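Local coordinates for surface-associated protein CshB (Streptococcus gordonii, PDB 6YZG), which probably acts as a cell-wall-anchored streptococcal adhesin that binds host fibronectin, this piece containing its non-repetitive domain 2, at residues Y78-G89 with Q111-W121. Sequence-based numbering, arbitrary orientation.
Sequences YYGKTPPPSVTG and QLVYPMNSTNW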
# COMPACT_ATOMS: atom_id res chain seq x y z
N TYR A 78 23.79 -3.38 0.68
CA TYR A 78 24.08 -4.82 0.73
C TYR A 78 24.98 -5.24 -0.40
O TYR A 78 25.73 -6.21 -0.29
CB TYR A 78 22.80 -5.65 0.53
CG TYR A 78 21.77 -5.60 1.60
CD1 TYR A 78 22.11 -5.81 2.93
CD2 TYR A 78 20.44 -5.39 1.31
CE1 TYR A 78 21.15 -5.82 3.92
CE2 TYR A 78 19.47 -5.44 2.28
CZ TYR A 78 19.83 -5.54 3.61
OH TYR A 78 18.86 -5.59 4.55
N TYR A 79 24.85 -4.56 -1.57
CA TYR A 79 25.50 -5.02 -2.79
C TYR A 79 27.01 -5.08 -2.62
O TYR A 79 27.66 -4.07 -2.29
CB TYR A 79 25.11 -4.15 -4.01
CG TYR A 79 25.70 -4.58 -5.32
CD1 TYR A 79 25.16 -5.63 -6.06
CD2 TYR A 79 26.81 -3.96 -5.83
CE1 TYR A 79 25.73 -6.01 -7.28
CE2 TYR A 79 27.41 -4.36 -7.01
CZ TYR A 79 26.85 -5.35 -7.75
OH TYR A 79 27.48 -5.67 -8.92
N GLY A 80 27.60 -6.25 -2.80
CA GLY A 80 29.05 -6.48 -2.63
C GLY A 80 29.47 -6.61 -1.15
O GLY A 80 30.67 -6.84 -0.94
N LYS A 81 28.62 -6.36 -0.17
CA LYS A 81 28.98 -6.41 1.28
C LYS A 81 28.50 -7.71 1.90
O LYS A 81 29.07 -8.12 2.92
CB LYS A 81 28.40 -5.23 2.06
CG LYS A 81 28.97 -3.86 1.68
CD LYS A 81 30.43 -3.89 1.34
CE LYS A 81 31.02 -2.50 1.22
NZ LYS A 81 30.56 -1.85 -0.03
N THR A 82 27.45 -8.31 1.35
CA THR A 82 26.89 -9.55 1.95
C THR A 82 26.38 -10.43 0.82
O THR A 82 26.00 -9.93 -0.24
CB THR A 82 25.86 -9.17 3.02
OG1 THR A 82 25.51 -10.27 3.87
CG2 THR A 82 24.58 -8.66 2.40
N PRO A 83 26.46 -11.76 0.92
CA PRO A 83 26.05 -12.62 -0.17
C PRO A 83 24.55 -12.47 -0.35
O PRO A 83 23.81 -12.32 0.60
CB PRO A 83 26.37 -14.02 0.30
CG PRO A 83 27.40 -13.80 1.39
CD PRO A 83 26.98 -12.52 2.07
N PRO A 84 24.06 -12.48 -1.58
CA PRO A 84 22.63 -12.43 -1.74
C PRO A 84 22.03 -13.76 -1.34
O PRO A 84 22.74 -14.78 -1.27
CB PRO A 84 22.41 -12.22 -3.23
CG PRO A 84 23.60 -12.85 -3.83
CD PRO A 84 24.78 -12.61 -2.84
N PRO A 85 20.73 -13.73 -1.08
CA PRO A 85 19.98 -14.91 -0.63
C PRO A 85 19.76 -15.85 -1.82
O PRO A 85 20.24 -15.65 -2.89
CB PRO A 85 18.72 -14.32 -0.08
CG PRO A 85 18.46 -13.16 -1.03
CD PRO A 85 19.83 -12.57 -1.26
N SER A 86 19.13 -16.98 -1.51
CA SER A 86 18.64 -17.94 -2.52
C SER A 86 17.13 -17.80 -2.57
O SER A 86 16.47 -17.43 -1.59
CB SER A 86 19.05 -19.36 -2.26
OG SER A 86 20.48 -19.50 -2.30
N VAL A 87 16.59 -18.09 -3.72
CA VAL A 87 15.14 -18.24 -3.87
C VAL A 87 14.70 -19.42 -3.03
O VAL A 87 15.40 -20.47 -3.08
CB VAL A 87 14.77 -18.41 -5.34
CG1 VAL A 87 13.27 -18.59 -5.50
CG2 VAL A 87 15.26 -17.23 -6.18
N THR A 88 13.62 -19.29 -2.31
CA THR A 88 13.22 -20.38 -1.37
C THR A 88 11.73 -20.36 -1.10
O THR A 88 11.11 -19.33 -1.20
CB THR A 88 14.02 -20.28 -0.08
OG1 THR A 88 13.81 -21.45 0.73
CG2 THR A 88 13.68 -19.03 0.68
N GLY A 89 11.17 -21.54 -0.74
CA GLY A 89 9.81 -21.61 -0.23
C GLY A 89 9.80 -21.85 1.26
O GLY A 89 8.71 -22.00 1.83
N GLN A 111 3.92 -18.94 -1.09
CA GLN A 111 4.79 -17.93 -1.71
C GLN A 111 6.19 -18.47 -1.92
O GLN A 111 6.80 -19.04 -0.97
CB GLN A 111 4.84 -16.69 -0.82
CG GLN A 111 3.58 -15.89 -0.85
CD GLN A 111 3.66 -14.65 -0.01
OE1 GLN A 111 4.67 -14.40 0.65
NE2 GLN A 111 2.57 -13.94 -0.04
N LEU A 112 6.79 -18.17 -3.06
CA LEU A 112 8.22 -18.36 -3.30
C LEU A 112 8.90 -17.00 -3.21
O LEU A 112 8.42 -16.05 -3.80
CB LEU A 112 8.40 -18.98 -4.68
CG LEU A 112 9.76 -19.61 -4.95
CD1 LEU A 112 9.89 -20.91 -4.15
CD2 LEU A 112 9.95 -19.84 -6.44
N VAL A 113 9.93 -16.91 -2.38
CA VAL A 113 10.51 -15.58 -2.07
C VAL A 113 12.03 -15.57 -2.25
O VAL A 113 12.62 -16.56 -2.38
CB VAL A 113 10.15 -15.19 -0.62
CG1 VAL A 113 8.66 -14.96 -0.42
CG2 VAL A 113 10.68 -16.21 0.38
N TYR A 114 12.57 -14.36 -2.27
CA TYR A 114 14.03 -14.09 -2.33
C TYR A 114 14.20 -13.24 -1.08
O TYR A 114 14.05 -12.05 -1.19
CB TYR A 114 14.36 -13.35 -3.62
CG TYR A 114 15.82 -13.31 -4.00
CD1 TYR A 114 16.53 -14.47 -4.25
CD2 TYR A 114 16.45 -12.10 -4.17
CE1 TYR A 114 17.84 -14.42 -4.66
CE2 TYR A 114 17.76 -12.03 -4.55
CZ TYR A 114 18.46 -13.19 -4.81
OH TYR A 114 19.73 -13.13 -5.20
N PRO A 115 14.45 -13.87 0.09
CA PRO A 115 14.22 -13.24 1.37
C PRO A 115 15.13 -12.17 1.96
O PRO A 115 15.43 -12.21 3.09
CB PRO A 115 14.00 -14.46 2.28
CG PRO A 115 14.97 -15.43 1.75
CD PRO A 115 14.88 -15.26 0.24
N MET A 116 15.55 -11.26 1.09
CA MET A 116 16.13 -9.99 1.55
C MET A 116 15.48 -8.88 0.75
O MET A 116 15.10 -9.07 -0.40
CB MET A 116 17.63 -9.97 1.39
CG MET A 116 18.28 -11.08 2.20
SD MET A 116 18.69 -10.54 3.81
CE MET A 116 19.97 -9.29 3.51
N ASN A 117 15.44 -7.69 1.32
CA ASN A 117 14.96 -6.51 0.60
C ASN A 117 16.01 -6.01 -0.42
O ASN A 117 17.20 -6.23 -0.29
CB ASN A 117 14.64 -5.42 1.60
CG ASN A 117 13.61 -5.93 2.58
OD1 ASN A 117 12.51 -6.29 2.15
ND2 ASN A 117 13.96 -5.93 3.87
N SER A 118 15.50 -5.29 -1.40
CA SER A 118 16.32 -4.45 -2.29
C SER A 118 17.09 -5.27 -3.32
O SER A 118 18.32 -5.27 -3.37
CB SER A 118 17.26 -3.53 -1.54
OG SER A 118 16.50 -2.81 -0.56
N THR A 119 16.34 -5.97 -4.18
CA THR A 119 16.89 -6.98 -5.11
C THR A 119 16.34 -6.85 -6.52
O THR A 119 15.37 -6.17 -6.76
CB THR A 119 16.67 -8.40 -4.60
OG1 THR A 119 15.27 -8.66 -4.65
CG2 THR A 119 17.21 -8.61 -3.20
N ASN A 120 16.99 -7.55 -7.41
CA ASN A 120 16.63 -7.67 -8.84
C ASN A 120 16.96 -9.12 -9.18
O ASN A 120 18.13 -9.54 -9.20
CB ASN A 120 17.45 -6.70 -9.68
CG ASN A 120 17.27 -6.83 -11.17
OD1 ASN A 120 16.19 -7.12 -11.67
ND2 ASN A 120 18.32 -6.48 -11.92
N TRP A 121 15.90 -9.92 -9.34
CA TRP A 121 16.07 -11.39 -9.45
C TRP A 121 15.03 -11.97 -10.38
O TRP A 121 13.99 -11.33 -10.65
CB TRP A 121 16.01 -12.08 -8.07
CG TRP A 121 14.70 -12.00 -7.38
CD1 TRP A 121 14.23 -10.99 -6.58
CD2 TRP A 121 13.67 -13.00 -7.29
NE1 TRP A 121 13.04 -11.31 -5.99
CE2 TRP A 121 12.67 -12.56 -6.42
CE3 TRP A 121 13.55 -14.28 -7.84
CZ2 TRP A 121 11.54 -13.32 -6.08
CZ3 TRP A 121 12.42 -15.03 -7.52
CH2 TRP A 121 11.46 -14.55 -6.66
O HOH W 1 16.81 -7.50 3.95
O HOH W 2 16.32 -4.02 4.45
O HOH W 3 20.96 -15.58 -5.64
O HOH W 4 6.62 -21.13 0.88
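The Tyr114 ring is held between Pro85 of 78-89 on one face and Trp121 of its own segment on the other: Pro85 CG sits 3.6 Å from the ring centroid and only 5° off the normal, a well-centred CH-pi contact, while Trp121 CB covers the opposite face nearer the rim. At the edge, in the ring plane, come Val87 N, Thr119 CB and a water. That water donates to Pro85 O and also hydrogen-bonds to Tyr114 OH, tying the phenol to the backbone of the proline that covers its ring. With CG anti to the backbone N, chi1 -165° carries the ring against Pro85 and Val87. Val87 spreads its branches: CG2 reaches Tyr114 CD1 at 3.6 Å and also touches the Trp121 indole, whereas CG1 packs on Leu112 CD2.

Farther along, a second CH-pi contact brings Met116 CE over one face of the Tyr78 ring, 3.9 Å from its centroid; bends at chi2 and chi3 curl the methyl over it. Met116 CG meanwhile rests against Pro85 CG, so this side chain spans from Pro85 to the Tyr78 ring. Asn117 O approaches the Tyr78 edge at CE2 (3.5 Å) and, though buried by the contact, has no hydrogen-bonding partner in the model. Two waters link Tyr78 OH to Asn117, one through its backbone N, the other through ND2.

At the other end the backbones pair directly. Thr88 N donates to Val113 O and Val113 N to Thr88 O, both at 2.9 Å, the latter almost straight at 179°. The contact illustrates how one isolated antiparallel beta bridge and proline-aromatic CH-pi packing can together join irregular chain, here linking 78-89, in the loop after strand 71-72, to the residues leading into strand 119-131 of the CshA-type non-repetitive domain 2.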